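Local atomic coordinates of vacuolar protein sorting-associated protein 29 (Entamoeba histolytica, PDB entry 5XCJ), a protein that probably serves as the metallophosphatase-fold Vps29 subunit of retromer in vacuolar protein transport, and binds zinc. Residues His115-Glu120 against Thr136-Pro141; Ile6-Val11 against Thr37-Gly42; Asn145-Phe150 against Thr166-Ser171; Phe80-Met85 against Val108-Thr113. The protein carries 1 engineered substitution. All blocks are in the same frame, centred on the assembly; numbering follows the deposited sequence.

Contact 1: residues His115-Glu120 against Thr136-Pro141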
loop_
_atom_site.group_PDB
_atom_site.type_symbol
_atom_site.label_atom_id
_atom_site.label_comp_id
_atom_site.label_asym_id
_atom_site.label_seq_id
_atom_site.Cartn_x
_atom_site.Cartn_y
_atom_site.Cartn_z
ATOM N N HIS A 115 5.722 -1.955 5.439
ATOM C CA HIS A 115 6.677 -2.484 6.417
ATOM C C HIS A 115 6.188 -3.578 7.370
ATOM O O HIS A 115 6.841 -4.595 7.540
ATOM C CB HIS A 115 7.329 -1.351 7.207
ATOM C CG HIS A 115 8.440 -1.808 8.096
ATOM N ND1 HIS A 115 9.732 -1.966 7.649
ATOM C CD2 HIS A 115 8.449 -2.157 9.403
ATOM C CE1 HIS A 115 10.491 -2.388 8.643
ATOM N NE2 HIS A 115 9.738 -2.507 9.718
ATOM N N THR A 116 5.066 -3.323 8.022
ATOM C CA THR A 116 4.494 -4.231 9.002
ATOM C C THR A 116 4.038 -5.579 8.458
ATOM O O THR A 116 3.902 -6.532 9.214
ATOM C CB THR A 116 3.313 -3.575 9.745
ATOM O OG1 THR A 116 2.217 -3.406 8.844
ATOM C CG2 THR A 116 3.723 -2.228 10.293
ATOM N N HIS A 117 3.704 -5.605 7.170
ATOM C CA HIS A 117 3.177 -6.787 6.482
ATOM C C HIS A 117 1.793 -7.193 7.001
ATOM O O HIS A 117 1.385 -8.343 6.892
ATOM C CB HIS A 117 4.159 -7.959 6.497
ATOM C CG HIS A 117 5.325 -7.772 5.576
ATOM N ND1 HIS A 117 5.952 -8.819 4.942
ATOM C CD2 HIS A 117 5.980 -6.653 5.187
ATOM C CE1 HIS A 117 6.942 -8.353 4.204
ATOM N NE2 HIS A 117 6.982 -7.041 4.335
ATOM N N LYS A 118 1.082 -6.227 7.567
ATOM C CA LYS A 118 -0.263 -6.451 8.060
ATOM C C LYS A 118 -1.150 -5.327 7.552
ATOM O O LYS A 118 -0.906 -4.159 7.829
ATOM C CB LYS A 118 -0.313 -6.512 9.582
ATOM C CG LYS A 118 -1.646 -7.004 10.113
ATOM C CD LYS A 118 -2.268 -8.014 9.160
ATOM C CE LYS A 118 -2.969 -9.139 9.902
ATOM N NZ LYS A 118 -2.512 -10.479 9.449
ATOM N N LEU A 119 -2.170 -5.684 6.787
ATOM C CA LEU A 119 -3.067 -4.686 6.246
ATOM C C LEU A 119 -3.862 -4.062 7.379
ATOM O O LEU A 119 -4.353 -4.759 8.251
ATOM C CB LEU A 119 -4.022 -5.318 5.234
ATOM C CG LEU A 119 -5.093 -4.419 4.628
ATOM C CD1 LEU A 119 -5.473 -4.913 3.246
ATOM C CD2 LEU A 119 -6.317 -4.343 5.520
ATOM N N GLU A 120 -3.937 -2.740 7.389
ATOM C CA GLU A 120 -4.712 -2.051 8.409
ATOM C C GLU A 120 -5.289 -0.737 7.910
ATOM O O GLU A 120 -4.635 0.002 7.183
ATOM C CB GLU A 120 -3.850 -1.800 9.651
ATOM C CG GLU A 120 -4.613 -1.267 10.848
ATOM C CD GLU A 120 -3.713 -0.961 12.027
ATOM O OE1 GLU A 120 -3.559 -1.828 12.909
ATOM O OE2 GLU A 120 -3.148 0.148 12.058
ATOM N N THR A 136 2.076 -10.245 -1.624
ATOM C CA THR A 136 2.383 -11.659 -1.744
ATOM C C THR A 136 2.341 -12.409 -0.422
ATOM O O THR A 136 2.588 -13.604 -0.379
ATOM C CB THR A 136 3.783 -11.832 -2.340
ATOM O OG1 THR A 136 4.734 -11.196 -1.484
ATOM C CG2 THR A 136 3.848 -11.199 -3.712
ATOM N N GLY A 137 1.982 -11.721 0.655
ATOM C CA GLY A 137 1.984 -12.345 1.965
ATOM C C GLY A 137 3.385 -12.811 2.334
ATOM O O GLY A 137 3.578 -13.872 2.900
ATOM N N ALA A 138 4.358 -11.955 2.034
ATOM C CA ALA A 138 5.778 -12.225 2.263
ATOM C C ALA A 138 6.178 -12.286 3.736
ATOM O O ALA A 138 5.528 -11.709 4.592
ATOM C CB ALA A 138 6.631 -11.208 1.525
ATOM N N TYR A 139 7.277 -12.976 4.004
ATOM C CA TYR A 139 7.755 -13.155 5.362
ATOM C C TYR A 139 8.088 -11.833 6.057
ATOM O O TYR A 139 8.683 -10.945 5.461
ATOM C CB TYR A 139 8.996 -14.071 5.349
ATOM C CG TYR A 139 9.841 -13.965 6.594
ATOM C CD1 TYR A 139 9.546 -14.717 7.715
ATOM C CD2 TYR A 139 10.889 -13.063 6.673
ATOM C CE1 TYR A 139 10.292 -14.607 8.865
ATOM C CE2 TYR A 139 11.643 -12.944 7.819
ATOM C CZ TYR A 139 11.337 -13.716 8.913
ATOM O OH TYR A 139 12.076 -13.604 10.061
ATOM N N SER A 140 7.703 -11.735 7.318
ATOM C CA SER A 140 8.035 -10.579 8.119
ATOM C C SER A 140 8.346 -11.024 9.538
ATOM O O SER A 140 7.659 -11.872 10.087
ATOM C CB SER A 140 6.891 -9.567 8.124
ATOM O OG SER A 140 7.187 -8.478 8.977
ATOM N N PRO A 141 9.380 -10.436 10.128
ATOM C CA PRO A 141 9.736 -10.720 11.520
ATOM C C PRO A 141 8.589 -10.266 12.429
ATOM O O PRO A 141 8.373 -10.826 13.495
ATOM C CB PRO A 141 11.009 -9.894 11.749
ATOM C CG PRO A 141 11.119 -8.977 10.587
ATOM C CD PRO A 141 10.407 -9.633 9.452
HETATM O O HOH W 1 8.496 -6.370 8.005
#
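The imidazole of His117 carries the polar link between the two loops: its ND1 donates to Ala138 O over 2.9 Å, with an N-H...O angle of 160°. The acceptor lies within 5° of the ring plane, so the N-H points nearly straight at it, yet the nitrogen sits well above the plane of the Ala138 carbonyl. The ring also packs against Asp8. His115 and His117 are zinc ligands in this protein, one for each of two sites that share Asp8; their loop is one of the metal-binding loops of the calcineurin-like phosphoesterase fold, and Thr136-Pro141 packs beside it. No zinc is bound in this chain. Packing is supplied by Ser140, whose CB comes to 3.4 Å from His117 ND1 while its OG, anti to the backbone N (chi1 176°), lies over one face of the ring. Ala138 CB touches His117 CE1 at 3.9 Å. A water joins the loops a second time, donating to His115 O at 2.5 Å and lying 2.7 Å from Ser140 OG. That hydroxyl is also hydrogen-bonded to Leu142 N. Within its own loop, Thr116 OG1 accepts from Lys118 N in an ST turn.

Contact 2: residues Ile6-Val11 against Thr37-Gly42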
loop_
_atom_site.group_PDB
_atom_site.type_symbol
_atom_site.label_atom_id
_atom_site.label_comp_id
_atom_site.label_asym_id
_atom_site.label_seq_id
_atom_site.Cartn_x
_atom_site.Cartn_y
_atom_site.Cartn_z
ATOM N N ILE A 6 -0.779 -0.934 -2.990
ATOM C CA ILE A 6 -0.089 -2.219 -2.918
ATOM C C ILE A 6 1.392 -2.055 -2.565
ATOM O O ILE A 6 1.927 -0.960 -2.669
ATOM C CB ILE A 6 -0.233 -2.942 -4.276
ATOM C CG1 ILE A 6 -0.105 -4.461 -4.144
ATOM C CG2 ILE A 6 0.739 -2.361 -5.281
ATOM C CD1 ILE A 6 -0.498 -5.213 -5.396
ATOM N N GLY A 7 2.032 -3.143 -2.145
ATOM C CA GLY A 7 3.439 -3.114 -1.788
ATOM C C GLY A 7 3.974 -4.327 -1.045
ATOM O O GLY A 7 3.283 -5.328 -0.882
ATOM N N ASP A 8 5.220 -4.212 -0.591
ATOM C CA ASP A 8 5.896 -5.266 0.166
ATOM C C ASP A 8 5.912 -6.609 -0.557
ATOM O O ASP A 8 5.610 -7.643 0.016
ATOM C CB ASP A 8 5.326 -5.390 1.574
ATOM C CG ASP A 8 5.855 -4.321 2.501
ATOM O OD1 ASP A 8 7.033 -3.965 2.354
ATOM O OD2 ASP A 8 5.094 -3.836 3.355
ATOM N N PHE A 9 6.218 -6.554 -1.845
ATOM C CA PHE A 9 6.279 -7.740 -2.688
ATOM C C PHE A 9 7.373 -8.753 -2.369
ATOM O O PHE A 9 7.142 -9.955 -2.407
ATOM C CB PHE A 9 6.450 -7.336 -4.154
ATOM C CG PHE A 9 5.307 -6.548 -4.709
ATOM C CD1 PHE A 9 4.165 -7.184 -5.155
ATOM C CD2 PHE A 9 5.381 -5.171 -4.797
ATOM C CE1 PHE A 9 3.117 -6.460 -5.675
ATOM C CE2 PHE A 9 4.334 -4.439 -5.311
ATOM C CZ PHE A 9 3.201 -5.087 -5.752
ATOM N N HIS A 10 8.565 -8.260 -2.077
ATOM C CA HIS A 10 9.711 -9.135 -1.885
ATOM C C HIS A 10 10.566 -8.926 -0.642
ATOM O O HIS A 10 10.721 -7.816 -0.146
ATOM C CB HIS A 10 10.617 -8.986 -3.117
ATOM C CG HIS A 10 11.488 -10.173 -3.393
ATOM N ND1 HIS A 10 11.010 -11.334 -3.959
ATOM C CD2 HIS A 10 12.813 -10.367 -3.204
ATOM C CE1 HIS A 10 12.001 -12.197 -4.093
ATOM N NE2 HIS A 10 13.104 -11.637 -3.641
ATOM N N VAL A 11 11.131 -10.033 -0.185
ATOM C CA VAL A 11 12.064 -10.081 0.927
ATOM C C VAL A 11 13.302 -10.781 0.348
ATOM O O VAL A 11 13.176 -11.780 -0.352
ATOM C CB VAL A 11 11.500 -10.857 2.125
ATOM C CG1 VAL A 11 12.598 -11.154 3.132
ATOM C CG2 VAL A 11 10.373 -10.072 2.780
ATOM N N THR A 37 4.085 0.939 -1.940
ATOM C CA THR A 37 4.946 1.156 -0.780
ATOM C C THR A 37 6.415 0.758 -0.955
ATOM O O THR A 37 7.238 1.074 -0.107
ATOM C CB THR A 37 4.380 0.514 0.496
ATOM O OG1 THR A 37 4.146 -0.878 0.277
ATOM C CG2 THR A 37 3.087 1.202 0.905
ATOM N N GLY A 38 6.749 0.085 -2.049
ATOM C CA GLY A 38 8.127 -0.340 -2.252
ATOM C C GLY A 38 8.351 -1.831 -2.081
ATOM O O GLY A 38 7.399 -2.599 -2.061
ATOM N N ASN A 39 9.618 -2.212 -1.920
ATOM C CA ASN A 39 10.010 -3.602 -1.782
ATOM C C ASN A 39 9.559 -4.466 -2.968
ATOM O O ASN A 39 8.889 -5.477 -2.805
ATOM C CB ASN A 39 9.564 -4.184 -0.442
ATOM C CG ASN A 39 10.528 -3.844 0.681
ATOM O OD1 ASN A 39 11.534 -3.181 0.459
ATOM N ND2 ASN A 39 10.220 -4.293 1.885
ATOM N N LEU A 40 9.916 -4.014 -4.163
ATOM C CA LEU A 40 9.604 -4.720 -5.396
ATOM C C LEU A 40 10.499 -5.936 -5.602
ATOM O O LEU A 40 11.631 -5.967 -5.142
ATOM C CB LEU A 40 9.745 -3.788 -6.602
ATOM C CG LEU A 40 9.008 -2.453 -6.571
ATOM C CD1 LEU A 40 9.341 -1.647 -7.814
ATOM C CD2 LEU A 40 7.510 -2.670 -6.457
ATOM N N CYS A 41 9.968 -6.957 -6.258
ATOM C CA CYS A 41 10.748 -8.143 -6.564
ATOM C C CYS A 41 11.871 -7.772 -7.533
ATOM O O CYS A 41 12.972 -8.305 -7.472
ATOM C CB CYS A 41 9.870 -9.245 -7.146
ATOM S SG CYS A 41 8.832 -10.087 -5.934
ATOM N N GLY A 42 11.577 -6.822 -8.412
ATOM C CA GLY A 42 12.524 -6.386 -9.414
ATOM C C GLY A 42 11.799 -5.646 -10.514
ATOM O O GLY A 42 10.760 -5.029 -10.291
HETATM O O HOH W 2 2.796 -2.751 2.418
HETATM O O HOH W 3 8.287 -6.837 1.664
HETATM O O HOH W 4 12.262 -6.375 -2.097
#
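His10 and Cys41 meet through sulfur and ring: Cys41 SG stands 3.2 Å from His10 ND1 and 4.1 Å from the ring centroid, an oblique approach that reaches CB of the histidine as well. With His10 CG anti to the backbone N (chi1 -155°), the imidazole extends alongside the cysteine. His10 N donates to Asn39 O at 2.9 Å, with the donor tilted from the carbonyl plane. Asn39, also heavily covered, sends its ND2 to Asp8 OD1 at 3.2 Å, a weak bond bent to 127°, the amide and carboxylate planes lying 52° apart. The stronger partners of these groups lie elsewhere: His86 NE2 holds Asp8 OD1, and Phe63 N donates to Asn39 OD1. A water bridges Asn39 ND2 to His10 O. Asp8 and Asn39 are zinc ligands of this protein, so the contact brings two first-shell groups together at a slant, though no zinc is bound in this chain; neighbouring Ala62, an engineered residue here, occupies another ligand position. Asp8 N donates to Gly38 O and Thr37 N to Ile6 O, while Gly7 lets Thr37 OG1 come within 3.1 Å of Gly7 CA. Phe9 CD2 packs on Leu40 CD2 at 3.7 Å, the side chains pointing the same way. The loops follow the adjacent parallel strands 2-6 and 33-36, and helix 43-52 covers Ile6, Phe9 and Leu40.

Contact 3: residues Asn145-Phe150 against Thr166-Ser171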
loop_
_atom_site.group_PDB
_atom_site.type_symbol
_atom_site.label_atom_id
_atom_site.label_comp_id
_atom_site.label_asym_id
_atom_site.label_seq_id
_atom_site.Cartn_x
_atom_site.Cartn_y
_atom_site.Cartn_z
ATOM N N ASN A 145 2.036 -15.018 10.740
ATOM C CA ASN A 145 1.381 -15.577 9.568
ATOM C C ASN A 145 0.788 -14.531 8.623
ATOM O O ASN A 145 -0.421 -14.348 8.576
ATOM C CB ASN A 145 0.313 -16.586 9.981
ATOM C CG ASN A 145 0.045 -17.614 8.908
ATOM O OD1 ASN A 145 -0.021 -17.288 7.726
ATOM N ND2 ASN A 145 -0.102 -18.867 9.312
ATOM N N PRO A 146 1.644 -13.857 7.867
ATOM C CA PRO A 146 1.186 -12.836 6.926
ATOM C C PRO A 146 0.349 -13.451 5.815
ATOM O O PRO A 146 0.609 -14.574 5.415
ATOM C CB PRO A 146 2.485 -12.275 6.350
ATOM C CG PRO A 146 3.485 -13.360 6.522
ATOM C CD PRO A 146 3.086 -14.130 7.743
ATOM N N VAL A 147 -0.640 -12.718 5.328
ATOM C CA VAL A 147 -1.497 -13.187 4.246
ATOM C C VAL A 147 -1.462 -12.166 3.121
ATOM O O VAL A 147 -1.340 -10.975 3.376
ATOM C CB VAL A 147 -2.957 -13.377 4.695
ATOM C CG1 VAL A 147 -3.075 -14.557 5.641
ATOM C CG2 VAL A 147 -3.499 -12.098 5.318
ATOM N N PRO A 148 -1.586 -12.615 1.877
ATOM C CA PRO A 148 -1.535 -11.672 0.760
ATOM C C PRO A 148 -2.657 -10.660 0.914
ATOM O O PRO A 148 -3.784 -11.037 1.202
ATOM C CB PRO A 148 -1.772 -12.558 -0.461
ATOM C CG PRO A 148 -1.256 -13.888 -0.044
ATOM C CD PRO A 148 -1.579 -14.013 1.411
ATOM N N SER A 149 -2.322 -9.390 0.758
ATOM C CA SER A 149 -3.288 -8.324 0.906
ATOM C C SER A 149 -3.005 -7.110 0.042
ATOM O O SER A 149 -1.878 -6.867 -0.357
ATOM C CB SER A 149 -3.318 -7.880 2.365
ATOM O OG SER A 149 -3.948 -8.858 3.160
ATOM N N PHE A 150 -4.066 -6.364 -0.244
ATOM C CA PHE A 150 -3.998 -5.107 -0.979
ATOM C C PHE A 150 -5.255 -4.274 -0.724
ATOM O O PHE A 150 -6.231 -4.765 -0.168
ATOM C CB PHE A 150 -3.699 -5.285 -2.468
ATOM C CG PHE A 150 -4.861 -5.777 -3.269
ATOM C CD1 PHE A 150 -5.799 -4.892 -3.756
ATOM C CD2 PHE A 150 -5.007 -7.121 -3.541
ATOM C CE1 PHE A 150 -6.865 -5.342 -4.499
ATOM C CE2 PHE A 150 -6.073 -7.577 -4.279
ATOM C CZ PHE A 150 -7.003 -6.684 -4.757
ATOM N N THR A 166 -7.915 -9.445 1.074
ATOM C CA THR A 166 -6.980 -10.383 1.676
ATOM C C THR A 166 -7.233 -11.800 1.169
ATOM O O THR A 166 -8.349 -12.146 0.813
ATOM C CB THR A 166 -7.054 -10.377 3.211
ATOM O OG1 THR A 166 -8.371 -10.734 3.639
ATOM C CG2 THR A 166 -6.694 -9.007 3.757
ATOM N N LEU A 167 -6.184 -12.611 1.127
ATOM C CA LEU A 167 -6.326 -13.993 0.706
ATOM C C LEU A 167 -6.117 -14.848 1.943
ATOM O O LEU A 167 -5.003 -14.988 2.427
ATOM C CB LEU A 167 -5.280 -14.331 -0.355
ATOM C CG LEU A 167 -5.198 -15.758 -0.894
ATOM C CD1 LEU A 167 -6.482 -16.149 -1.613
ATOM C CD2 LEU A 167 -3.997 -15.927 -1.798
ATOM N N VAL A 168 -7.205 -15.390 2.476
ATOM C CA VAL A 168 -7.130 -16.215 3.668
ATOM C C VAL A 168 -7.648 -17.625 3.437
ATOM O O VAL A 168 -8.750 -17.817 2.942
ATOM C CB VAL A 168 -7.926 -15.603 4.827
ATOM C CG1 VAL A 168 -7.786 -16.468 6.069
ATOM C CG2 VAL A 168 -7.478 -14.177 5.084
ATOM N N ASP A 169 -6.803 -18.598 3.757
ATOM C CA ASP A 169 -7.127 -20.014 3.641
ATOM C C ASP A 169 -7.542 -20.409 2.233
ATOM O O ASP A 169 -8.404 -21.246 2.059
ATOM C CB ASP A 169 -8.220 -20.395 4.642
ATOM C CG ASP A 169 -7.797 -20.155 6.079
ATOM O OD1 ASP A 169 -6.579 -20.072 6.325
ATOM O OD2 ASP A 169 -8.676 -20.048 6.954
ATOM N N GLY A 170 -6.939 -19.780 1.233
ATOM C CA GLY A 170 -7.221 -20.098 -0.154
ATOM C C GLY A 170 -8.479 -19.461 -0.699
ATOM O O GLY A 170 -8.872 -19.714 -1.833
ATOM N N SER A 171 -9.119 -18.639 0.125
ATOM C CA SER A 171 -10.324 -17.931 -0.269
ATOM C C SER A 171 -10.172 -16.427 -0.040
ATOM O O SER A 171 -9.735 -15.997 1.020
ATOM C CB SER A 171 -11.541 -18.471 0.484
ATOM O OG SER A 171 -11.458 -18.189 1.866
#
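The flat peptide group between Pro148 and Ser149 meets Leu167 at its carbonyl edge: Leu167 N donates to Pro148 O at 2.9 Å, in the carbonyl plane and with an N-H...O angle of 152°. The same oxygen receives a CA-H...O contact from Thr166 CA at 3.3 Å. The puckered Pro148 ring meets Leu167 with its CB-CG side: Pro148 CG lies 3.8 Å from Leu167 CD2, and CB packs against Leu167 CB, while CD turns to Leu167 O. The Leu167 chain, with CG anti to the backbone N (chi1 177°), reaches across the proline ring at a slant, and Phe22 of helix 20-28 and Pro19 touch both residues. Ser149 and Thr166 form a non-hydrogen-bonded antiparallel pair, their side chains on one face of the sheet, in the hairpin of strands 149-156 and 159-168. Val147 CB rests on Leu167 O at 3.5 Å. Beyond the pairing, residues 168-171 make a type I' turn, in which Val168 O accepts from both N and OG of Ser171. The chemistry is thus mainly apolar, with a single backbone hydrogen bond between the segments; a proline has no N-H to offer, so at Pro148 the pairing rests on its carbonyl.

Contact 4: residues Phe80-Met85 against Val108-Thr113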
loop_
_atom_site.group_PDB
_atom_site.type_symbol
_atom_site.label_atom_id
_atom_site.label_comp_id
_atom_site.label_asym_id
_atom_site.label_seq_id
_atom_site.Cartn_x
_atom_site.Cartn_y
_atom_site.Cartn_z
ATOM N N PHE A 80 -8.115 14.935 -1.070
ATOM C CA PHE A 80 -7.127 14.365 -0.165
ATOM C C PHE A 80 -5.674 14.475 -0.618
ATOM O O PHE A 80 -5.342 14.127 -1.738
ATOM C CB PHE A 80 -7.425 12.881 0.048
ATOM C CG PHE A 80 -8.730 12.603 0.738
ATOM C CD1 PHE A 80 -8.802 12.568 2.112
ATOM C CD2 PHE A 80 -9.873 12.345 0.005
ATOM C CE1 PHE A 80 -9.996 12.302 2.749
ATOM C CE2 PHE A 80 -11.069 12.079 0.636
ATOM C CZ PHE A 80 -11.131 12.055 2.009
ATOM N N LYS A 81 -4.811 14.941 0.279
ATOM C CA LYS A 81 -3.387 15.003 -0.002
ATOM C C LYS A 81 -2.897 13.673 0.554
ATOM O O LYS A 81 -3.133 13.366 1.716
ATOM C CB LYS A 81 -2.718 16.167 0.721
ATOM C CG LYS A 81 -2.734 17.478 -0.039
ATOM C CD LYS A 81 -2.064 18.587 0.752
ATOM C CE LYS A 81 -0.586 18.308 0.947
ATOM N NZ LYS A 81 0.155 19.514 1.391
ATOM N N ILE A 82 -2.237 12.882 -0.280
ATOM C CA ILE A 82 -1.781 11.563 0.129
ATOM C C ILE A 82 -0.271 11.470 0.289
ATOM O O ILE A 82 0.486 11.844 -0.599
ATOM C CB ILE A 82 -2.255 10.483 -0.870
ATOM C CG1 ILE A 82 -3.785 10.445 -0.931
ATOM C CG2 ILE A 82 -1.702 9.118 -0.501
ATOM C CD1 ILE A 82 -4.336 9.527 -2.000
ATOM N N GLY A 83 0.145 10.937 1.429
ATOM C CA GLY A 83 1.547 10.762 1.743
ATOM C C GLY A 83 1.895 9.296 1.625
ATOM O O GLY A 83 1.171 8.431 2.103
ATOM N N LEU A 84 2.994 9.011 0.947
ATOM C CA LEU A 84 3.416 7.635 0.750
ATOM C C LEU A 84 4.881 7.381 1.078
ATOM O O LEU A 84 5.749 8.119 0.635
ATOM C CB LEU A 84 3.130 7.236 -0.697
ATOM C CG LEU A 84 3.652 5.897 -1.217
ATOM C CD1 LEU A 84 2.747 4.775 -0.745
ATOM C CD2 LEU A 84 3.745 5.914 -2.732
ATOM N N MET A 85 5.122 6.357 1.879
ATOM C CA MET A 85 6.468 5.918 2.219
ATOM C C MET A 85 6.432 4.450 2.654
ATOM O O MET A 85 5.390 3.951 3.064
ATOM C CB MET A 85 7.133 6.847 3.236
ATOM C CG MET A 85 7.013 6.438 4.688
ATOM S SD MET A 85 8.068 7.487 5.703
ATOM C CE MET A 85 9.437 7.772 4.598
ATOM N N VAL A 108 -0.273 15.879 5.076
ATOM C CA VAL A 108 -1.223 15.192 4.220
ATOM C C VAL A 108 -2.397 14.630 4.999
ATOM O O VAL A 108 -2.294 14.354 6.185
ATOM C CB VAL A 108 -0.547 14.013 3.494
ATOM C CG1 VAL A 108 0.548 14.510 2.567
ATOM C CG2 VAL A 108 0.018 13.035 4.504
ATOM N N ASP A 109 -3.541 14.568 4.333
ATOM C CA ASP A 109 -4.757 13.994 4.892
ATOM C C ASP A 109 -4.667 12.477 5.085
ATOM O O ASP A 109 -5.225 11.919 6.021
ATOM C CB ASP A 109 -5.966 14.365 4.043
ATOM C CG ASP A 109 -5.995 15.831 3.695
ATOM O OD1 ASP A 109 -5.609 16.650 4.548
ATOM O OD2 ASP A 109 -6.395 16.160 2.570
ATOM N N ILE A 110 -3.992 11.822 4.147
ATOM C CA ILE A 110 -3.829 10.381 4.170
ATOM C C ILE A 110 -2.360 9.962 4.149
ATOM O O ILE A 110 -1.583 10.457 3.345
ATOM C CB ILE A 110 -4.529 9.729 2.961
ATOM C CG1 ILE A 110 -6.019 10.068 2.937
ATOM C CG2 ILE A 110 -4.330 8.224 2.966
ATOM C CD1 ILE A 110 -6.758 9.466 1.763
ATOM N N LEU A 111 -1.986 9.059 5.046
ATOM C CA LEU A 111 -0.621 8.555 5.069
ATOM C C LEU A 111 -0.619 7.057 4.794
ATOM O O LEU A 111 -1.211 6.277 5.528
ATOM C CB LEU A 111 0.063 8.847 6.407
ATOM C CG LEU A 111 1.519 8.390 6.498
ATOM C CD1 LEU A 111 2.391 9.199 5.560
ATOM C CD2 LEU A 111 2.038 8.475 7.925
ATOM N N ILE A 112 0.077 6.666 3.737
ATOM C CA ILE A 112 0.170 5.273 3.349
ATOM C C ILE A 112 1.575 4.762 3.627
ATOM O O ILE A 112 2.555 5.354 3.197
ATOM C CB ILE A 112 -0.156 5.071 1.859
ATOM C CG1 ILE A 112 -1.553 5.612 1.538
ATOM C CG2 ILE A 112 -0.035 3.611 1.479
ATOM C CD1 ILE A 112 -1.981 5.419 0.104
ATOM N N THR A 113 1.644 3.665 4.373
ATOM C CA THR A 113 2.896 3.019 4.743
ATOM C C THR A 113 2.758 1.492 4.711
ATOM O O THR A 113 1.661 0.966 4.778
ATOM C CB THR A 113 3.375 3.449 6.148
ATOM O OG1 THR A 113 2.364 3.160 7.121
ATOM C CG2 THR A 113 3.698 4.929 6.180
#
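Ile110 CG1 is anti to the carbonyl carbon (chi1 -58°) and chi2 is extended, which carries CD1 to Phe80 CD1 at 3.7 Å, oblique to the ring. Asp109 CG takes the same setting (chi1 -47°) and brings OD2 to Lys81 N at 3.0 Å; the donor stands above the carboxylate plane, and Asp109 CB meets the edge of the Phe80 ring. Ile82 lies beside Ile110, pointing the same way, and its CG2 touches Ile112 CD1 at 3.8 Å. Further along this face Leu84 CD1 reaches Ile112 CG2 at 3.7 Å. Beneath these side chains the strands pair in parallel: Ile110 N donates to Lys81 O, Gly83 N to Ile110 O, Ile112 N to Gly83 O and Met85 N to Ile112 O, all nearly straight. On the other face Gly83 leaves room for Val108 CG2, 3.7 Å from Gly83 N, and for Leu111 CD1. Strands 80-85 and 110-112 are the two ends of a beta-alpha-beta crossover through helix 96-106, which packs on Met85, Leu111 and Thr113. Strand 72-77 flanks 80-85 in antiparallel fashion, and strand 127-131 continues the sheet beyond 110-112.

How the contacts relate
Along the chain, contact 2 closes first, then contact 4, contact 1 and contact 3. Contacts 1 and 2 have centres about 10 Å apart and touch at the metal site, where His115 N is probably bonded to Asp8 OD2, and beside it, where Thr136 OG1 probably bonds to Phe9 O. Contact 4 belongs to the five-stranded sheet, and His115-Glu120 follows shortly after its strand 110-112. Contact 3 lies in the other sheet, of six strands, whose strands 2-6 and 33-36 lead into contact 2. Thr37, just after strand 33-36, packs on Leu84 and Ile112 of the five-stranded sheet. Contacts 3 and 4 do not touch; their centres are about 24 Å apart. The zinc ligands thus sit on loops fed by both sheets.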